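Local coordinates for protein leucine aminopeptidase 2, chloroplastic (Streptomyces sp. BC16019, PDB 5LHJ) that probably removes N-terminal amino acids from peptides as a manganese-dependent aminopeptidase of the M17 family, acting in bottromycin maturation, at residues T264-G269 with D343-V348; V230-A235 with V325-R330. All coordinates share one frame; numbering follows the deposited sequence.

Contact 1. Residues T264-G269 with D343-V348; sequences TFDSGG and DNEGRV
Asp266, Asp343 and Glu345 bring three carboxylates together in the two-manganese site of an M17 aminopeptidase; all three are manganese ligands of this protein, though no metal is bound to this chain. Asp266 reaches in from strand 265-266, and having CG anti to the backbone N (chi1 177°) carries its carboxylate across to the other two acids. Its CB is 4.1 Å from Glu345 OE2, and its CG lies closer, 3.6 Å from the same oxygen. At the tip the two oxygens divide the work. OD1 accepts from Gly268 N at 2.9 Å, from above the carboxylate plane, making an Asx turn that steadies the group, while the side-chain amide of Asn316 gives it a second hydrogen bond. OD2, salt-bridged to Lys273, faces the other acids, 3.5 Å from Asp343 OD1 and 3.6 Å from Glu345 OE1. The side chains of Asp266 and Asp343 cross nearly at right angles, whereas Glu345 comes from the opposite direction, its chain bent at chi2. Like charges so close would repel; Lys273, which also pairs with Asp343, probably offsets this here, as bound metal would. With an alanine at Asp266, Lys273 would probably be short of one carboxylate and the Gly268 amide without its side-chain acceptor, besides the loss of a ligand to both manganese ions. Gly268 suits its place because a CB would jam against the carbonyl of Ser267; its bare CA instead lies 3.3 Å from Asp343 OD1.

Contact 2. Residues V230-A235 with V325-R330; sequences VGRGSA and VGDVVR
Arg232 and Asp327 meet in a salt bridge, and this ion pair is all that joins the two segments. Arg232 NH2 donates a weak hydrogen bond to Asp327 OD2, 3.4 Å long with an angle of 158° at the hydrogen, so the bond is nearly straight but stretched. The carboxylate oxygen stands at the edge of the guanidinium, in its plane, and the two flat groups are tilted by 24°. It is a one-pronged pairing, since Arg232 NH1 stays 4.6 Å from Asp327 OD2.

Reach explains the choice of residues. The CA atoms of Arg232 and Asp327 are 13.1 Å apart, a span that a long basic side chain can bridge: Arg232 runs extended from CG to NE, after a first torsion of 78° that sets CG between the backbone N and the carbonyl carbon. A short acid suffices opposite. Asp327 OD2 has a second cationic partner in Arg324, whose guanidinium lies near that of Arg232, and the shared acid probably eases the repulsion between the two.

The pair itself buries just 46 Å², and no apolar side chain meets another across the segments. Gly326 supplies the positive phi of the loop before Asp327, where a side chain would collide with the carbonyl of Val325.

The bridge thus links the loop leaving helix 225-231 to the approach to strand 328-330, which pairs antiparallel with strand 336-338, while Val230 packs against helix 345-358.

Overall arrangement
Both contacts belong to the catalytic domain, and their centres are about 10 Å apart. Along the chain the segments alternate, 230-235, 264-269, 325-330, then 343-348, so the two connections interlace. They touch through helix 225-231 and helix 345-358: Val230 CG1 lies 3.5 Å from Glu345 CG, and Val230 CG2 is 4.1 Å from Val348 CG1. Contact 1 is buried, joining strand 265-266 of the large mixed sheet to the start of helix 345-358; contact 2 is only partly buried and reaches the small three-stranded sheet. Val230, just before Arg232, thus packs on a metal ligand, while the ion pair stands off near a subunit interface, the Arg232 and Glu345 side chains about 10 Å apart.

Contact 1. Residues T264-G269 with D343-V348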
ATOM      1  N   THR A 264     -23.088  12.795  11.616  1.00 17.35           N
ATOM      2  CA  THR A 264     -22.306  13.530  12.596  1.00 17.74           C
ATOM      3  C   THR A 264     -20.917  12.949  12.852  1.00 18.18           C
ATOM      4  O   THR A 264     -20.009  13.677  13.249  1.00 18.22           O
ATOM      5  CB  THR A 264     -23.066  13.685  13.924  1.00 18.30           C
ATOM      6  OG1 THR A 264     -23.353  12.396  14.482  1.00 18.66           O
ATOM      7  CG2 THR A 264     -24.380  14.441  13.676  1.00 18.49           C
ATOM      8  N   PHE A 265     -20.760  11.646  12.637  1.00 18.15           N
ATOM      9  CA  PHE A 265     -19.445  11.033  12.613  1.00 18.29           C
ATOM     10  C   PHE A 265     -19.474   9.866  11.635  1.00 18.33           C
ATOM     11  O   PHE A 265     -20.335   8.998  11.742  1.00 17.68           O
ATOM     12  CB  PHE A 265     -19.005  10.556  13.995  1.00 18.81           C
ATOM     13  CG  PHE A 265     -17.626   9.977  13.992  1.00 18.91           C
ATOM     14  CD1 PHE A 265     -16.521  10.796  13.848  1.00 19.63           C
ATOM     15  CD2 PHE A 265     -17.449   8.612  14.025  1.00 19.81           C
ATOM     16  CE1 PHE A 265     -15.247  10.259  13.776  1.00 20.08           C
ATOM     17  CE2 PHE A 265     -16.179   8.058  13.971  1.00 20.16           C
ATOM     18  CZ  PHE A 265     -15.082   8.875  13.833  1.00 19.98           C
ATOM     19  N   ASP A 266     -18.545   9.876  10.678  1.00 18.64           N
ATOM     20  CA  ASP A 266     -18.434   8.816   9.691  1.00 18.92           C
ATOM     21  C   ASP A 266     -17.043   8.168   9.758  1.00 19.41           C
ATOM     22  O   ASP A 266     -16.058   8.732   9.273  1.00 19.53           O
ATOM     23  CB  ASP A 266     -18.701   9.375   8.297  1.00 19.03           C
ATOM     24  CG  ASP A 266     -18.529   8.343   7.214  1.00 19.65           C
ATOM     25  OD1 ASP A 266     -18.610   7.134   7.512  1.00 19.06           O
ATOM     26  OD2 ASP A 266     -18.285   8.750   6.063  1.00 20.50           O
ATOM     27  N   SER A 267     -16.996   6.966  10.325  1.00 19.46           N
ATOM     28  CA  SER A 267     -15.777   6.173  10.393  1.00 20.00           C
ATOM     29  C   SER A 267     -15.541   5.334   9.141  1.00 19.65           C
ATOM     30  O   SER A 267     -14.519   4.657   9.068  1.00 20.32           O
ATOM     31  CB  SER A 267     -15.864   5.188  11.565  1.00 20.57           C
ATOM     32  OG  SER A 267     -16.717   4.119  11.198  1.00 21.66           O
ATOM     33  N   GLY A 268     -16.508   5.302   8.222  1.00 18.96           N
ATOM     34  CA  GLY A 268     -16.486   4.373   7.090  1.00 18.86           C
ATOM     35  C   GLY A 268     -17.234   3.079   7.349  1.00 19.03           C
ATOM     36  O   GLY A 268     -17.459   2.308   6.422  1.00 19.10           O
ATOM     37  N   GLY A 269     -17.630   2.829   8.601  1.00 19.13           N
ATOM     38  CA  GLY A 269     -18.264   1.555   8.961  1.00 19.58           C
ATOM     39  C   GLY A 269     -17.297   0.391   8.843  1.00 20.16           C
ATOM     40  O   GLY A 269     -16.078   0.589   8.870  1.00 20.17           O
ATOM     41  N   ASP A 343     -18.803   2.584   3.452  1.00 16.88           N
ATOM     42  CA  ASP A 343     -18.398   3.998   3.377  1.00 17.32           C
ATOM     43  C   ASP A 343     -19.241   4.857   2.408  1.00 17.14           C
ATOM     44  O   ASP A 343     -19.161   6.088   2.470  1.00 17.47           O
ATOM     45  CB  ASP A 343     -16.910   4.123   3.043  1.00 17.97           C
ATOM     46  CG  ASP A 343     -16.344   5.519   3.308  1.00 18.70           C
ATOM     47  OD1 ASP A 343     -16.744   6.187   4.288  1.00 18.09           O
ATOM     48  OD2 ASP A 343     -15.468   5.956   2.524  1.00 19.29           O
ATOM     49  N   ASN A 344     -20.066   4.246   1.549  1.00 16.51           N
ATOM     50  CA  ASN A 344     -21.009   5.011   0.713  1.00 16.59           C
ATOM     51  C   ASN A 344     -22.396   5.028   1.371  1.00 16.66           C
ATOM     52  O   ASN A 344     -23.418   4.700   0.752  1.00 16.53           O
ATOM     53  CB  ASN A 344     -21.073   4.471  -0.717  1.00 16.68           C
ATOM     54  CG  ASN A 344     -19.897   4.926  -1.578  1.00 16.90           C
ATOM     55  OD1 ASN A 344     -19.020   5.682  -1.128  1.00 16.85           O
ATOM     56  ND2 ASN A 344     -19.882   4.480  -2.830  1.00 16.63           N
ATOM     57  N   GLU A 345     -22.406   5.447   2.627  1.00 17.12           N
ATOM     58  CA  GLU A 345     -23.620   5.402   3.455  1.00 17.80           C
ATOM     59  C   GLU A 345     -24.523   6.608   3.221  1.00 17.22           C
ATOM     60  O   GLU A 345     -25.729   6.497   3.388  1.00 17.21           O
ATOM     61  CB  GLU A 345     -23.259   5.243   4.944  1.00 18.58           C
ATOM     62  CG  GLU A 345     -23.098   6.523   5.758  1.00 19.49           C
ATOM     63  CD  GLU A 345     -21.928   7.397   5.387  1.00 21.04           C
ATOM     64  OE1 GLU A 345     -21.023   6.957   4.640  1.00 22.26           O
ATOM     65  OE2 GLU A 345     -21.905   8.545   5.863  1.00 23.23           O
ATOM     66  N   GLY A 346     -23.946   7.752   2.839  1.00 16.87           N
ATOM     67  CA  GLY A 346     -24.711   8.979   2.656  1.00 16.70           C
ATOM     68  C   GLY A 346     -25.864   8.845   1.672  1.00 16.18           C
ATOM     69  O   GLY A 346     -26.994   9.277   1.949  1.00 16.33           O
ATOM     70  N   ARG A 347     -25.592   8.236   0.515  1.00 15.79           N
ATOM     71  CA  ARG A 347     -26.630   8.107  -0.503  1.00 15.43           C
ATOM     72  C   ARG A 347     -27.778   7.205  -0.024  1.00 15.49           C
ATOM     73  O   ARG A 347     -28.941   7.441  -0.346  1.00 15.25           O
ATOM     74  CB  ARG A 347     -26.042   7.631  -1.840  1.00 15.35           C
ATOM     75  CG  ARG A 347     -25.555   6.185  -1.887  1.00 15.45           C
ATOM     76  CD  ARG A 347     -24.645   5.971  -3.094  1.00 15.44           C
ATOM     77  NE  ARG A 347     -23.387   6.679  -2.911  1.00 15.78           N
ATOM     78  CZ  ARG A 347     -22.362   6.709  -3.769  1.00 15.96           C
ATOM     79  NH1 ARG A 347     -22.404   6.079  -4.939  1.00 16.16           N
ATOM     80  NH2 ARG A 347     -21.283   7.390  -3.436  1.00 16.19           N
ATOM     81  N   VAL A 348     -27.434   6.204   0.777  1.00 15.95           N
ATOM     82  CA  VAL A 348     -28.397   5.249   1.331  1.00 16.27           C
ATOM     83  C   VAL A 348     -29.311   5.937   2.363  1.00 16.54           C
ATOM     84  O   VAL A 348     -30.508   5.689   2.387  1.00 16.65           O
ATOM     85  CB  VAL A 348     -27.654   4.020   1.937  1.00 16.69           C
ATOM     86  CG1 VAL A 348     -28.607   3.075   2.657  1.00 17.05           C
ATOM     87  CG2 VAL A 348     -26.883   3.280   0.855  1.00 16.90           C
TER
HETATM   88  O   HOH W   1     -18.440   9.164   2.630  1.00 29.49           O

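Contact 2. Residues V230-A235 with V325-R330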
ATOM      1  N   VAL A 230     -28.046   2.358   8.438  1.00 17.17           N
ATOM      2  CA  VAL A 230     -26.724   2.975   8.531  1.00 17.14           C
ATOM      3  C   VAL A 230     -26.408   3.339   9.985  1.00 17.27           C
ATOM      4  O   VAL A 230     -25.307   3.112  10.447  1.00 17.08           O
ATOM      5  CB  VAL A 230     -26.623   4.206   7.611  1.00 17.05           C
ATOM      6  CG1 VAL A 230     -25.423   5.086   7.965  1.00 17.21           C
ATOM      7  CG2 VAL A 230     -26.565   3.755   6.153  1.00 17.25           C
ATOM      8  N   GLY A 231     -27.401   3.865  10.699  1.00 17.28           N
ATOM      9  CA  GLY A 231     -27.195   4.378  12.041  1.00 17.74           C
ATOM     10  C   GLY A 231     -27.113   3.336  13.141  1.00 18.18           C
ATOM     11  O   GLY A 231     -26.782   3.674  14.269  1.00 18.45           O
ATOM     12  N   ARG A 232     -27.424   2.076  12.848  1.00 18.93           N
ATOM     13  CA  ARG A 232     -27.596   1.096  13.926  1.00 19.99           C
ATOM     14  C   ARG A 232     -26.320   0.648  14.645  1.00 19.55           C
ATOM     15  O   ARG A 232     -26.387   0.292  15.823  1.00 19.44           O
ATOM     16  CB  ARG A 232     -28.372  -0.121  13.445  1.00 21.89           C
ATOM     17  CG  ARG A 232     -27.606  -1.119  12.624  1.00 23.96           C
ATOM     18  CD  ARG A 232     -28.432  -2.393  12.508  1.00 26.45           C
ATOM     19  NE  ARG A 232     -27.745  -3.464  11.798  1.00 28.30           N
ATOM     20  CZ  ARG A 232     -27.664  -3.580  10.473  1.00 30.04           C
ATOM     21  NH1 ARG A 232     -28.197  -2.654   9.661  1.00 30.92           N
ATOM     22  NH2 ARG A 232     -27.043  -4.631   9.954  1.00 29.85           N
ATOM     23  N   GLY A 233     -25.177   0.640  13.954  1.00 18.64           N
ATOM     24  CA  GLY A 233     -23.921   0.205  14.599  1.00 18.30           C
ATOM     25  C   GLY A 233     -23.499   1.075  15.781  1.00 18.14           C
ATOM     26  O   GLY A 233     -23.015   0.585  16.811  1.00 17.73           O
ATOM     27  N   SER A 234     -23.689   2.383  15.627  1.00 18.00           N
ATOM     28  CA  SER A 234     -23.347   3.356  16.648  1.00 18.30           C
ATOM     29  C   SER A 234     -24.125   3.167  17.944  1.00 18.91           C
ATOM     30  O   SER A 234     -25.280   2.773  17.924  1.00 18.83           O
ATOM     31  CB  SER A 234     -23.613   4.768  16.117  1.00 18.22           C
ATOM     32  OG  SER A 234     -23.307   5.742  17.100  1.00 18.42           O
ATOM     33  N   ALA A 235     -23.479   3.475  19.064  1.00 19.63           N
ATOM     34  CA  ALA A 235     -24.162   3.615  20.362  1.00 20.68           C
ATOM     35  C   ALA A 235     -25.155   4.787  20.367  1.00 21.44           C
ATOM     36  O   ALA A 235     -26.091   4.796  21.178  1.00 22.28           O
ATOM     37  CB  ALA A 235     -23.148   3.804  21.482  1.00 21.13           C
ATOM     38  N   VAL A 325     -21.598  -5.468   4.665  1.00 19.71           N
ATOM     39  CA  VAL A 325     -21.443  -5.613   3.219  1.00 19.82           C
ATOM     40  C   VAL A 325     -22.275  -6.814   2.756  1.00 20.01           C
ATOM     41  O   VAL A 325     -22.196  -7.897   3.359  1.00 20.35           O
ATOM     42  CB  VAL A 325     -19.954  -5.816   2.834  1.00 20.45           C
ATOM     43  CG1 VAL A 325     -19.811  -6.164   1.354  1.00 20.67           C
ATOM     44  CG2 VAL A 325     -19.154  -4.568   3.185  1.00 20.86           C
ATOM     45  N   GLY A 326     -23.087  -6.614   1.721  1.00 19.68           N
ATOM     46  CA  GLY A 326     -24.001  -7.656   1.228  1.00 20.41           C
ATOM     47  C   GLY A 326     -25.432  -7.510   1.713  1.00 20.69           C
ATOM     48  O   GLY A 326     -26.341  -8.132   1.139  1.00 21.54           O
ATOM     49  N   ASP A 327     -25.653  -6.703   2.751  1.00 20.25           N
ATOM     50  CA  ASP A 327     -27.015  -6.426   3.213  1.00 20.73           C
ATOM     51  C   ASP A 327     -27.812  -5.706   2.142  1.00 19.48           C
ATOM     52  O   ASP A 327     -27.245  -5.039   1.275  1.00 18.83           O
ATOM     53  CB  ASP A 327     -27.022  -5.605   4.498  1.00 21.85           C
ATOM     54  CG  ASP A 327     -26.672  -6.434   5.729  1.00 24.09           C
ATOM     55  OD1 ASP A 327     -26.511  -7.677   5.610  1.00 26.94           O
ATOM     56  OD2 ASP A 327     -26.567  -5.827   6.817  1.00 26.58           O
ATOM     57  N   VAL A 328     -29.124  -5.880   2.204  1.00 18.72           N
ATOM     58  CA  VAL A 328     -30.024  -5.229   1.274  1.00 18.78           C
ATOM     59  C   VAL A 328     -30.984  -4.368   2.076  1.00 18.89           C
ATOM     60  O   VAL A 328     -31.601  -4.840   3.049  1.00 18.63           O
ATOM     61  CB  VAL A 328     -30.747  -6.256   0.364  1.00 18.93           C
ATOM     62  CG1 VAL A 328     -31.860  -5.594  -0.439  1.00 19.26           C
ATOM     63  CG2 VAL A 328     -29.748  -6.921  -0.566  1.00 18.97           C
ATOM     64  N   VAL A 329     -31.102  -3.107   1.660  1.00 18.68           N
ATOM     65  CA  VAL A 329     -32.043  -2.156   2.237  1.00 18.89           C
ATOM     66  C   VAL A 329     -33.270  -2.065   1.326  1.00 19.37           C
ATOM     67  O   VAL A 329     -33.137  -1.816   0.125  1.00 18.79           O
ATOM     68  CB  VAL A 329     -31.397  -0.761   2.403  1.00 19.18           C
ATOM     69  CG1 VAL A 329     -32.434   0.269   2.837  1.00 19.50           C
ATOM     70  CG2 VAL A 329     -30.242  -0.838   3.394  1.00 19.26           C
ATOM     71  N   ARG A 330     -34.456  -2.262   1.905  1.00 20.07           N
ATOM     72  CA  ARG A 330     -35.723  -2.029   1.212  1.00 21.16           C
ATOM     73  C   ARG A 330     -36.221  -0.633   1.586  1.00 20.06           C
ATOM     74  O   ARG A 330     -36.586  -0.379   2.736  1.00 19.57           O
ATOM     75  CB  ARG A 330     -36.746  -3.105   1.603  1.00 23.54           C
ATOM     76  CG  ARG A 330     -38.178  -2.889   1.114  1.00 26.70           C
ATOM     77  CD  ARG A 330     -38.563  -3.657  -0.130  1.00 29.87           C
ATOM     78  NE  ARG A 330     -38.144  -5.066  -0.136  1.00 33.05           N
ATOM     79  CZ  ARG A 330     -38.295  -5.887  -1.178  1.00 35.76           C
ATOM     80  NH1 ARG A 330     -38.888  -5.466  -2.296  1.00 37.75           N
ATOM     81  NH2 ARG A 330     -37.842  -7.139  -1.106  1.00 37.02           N
TER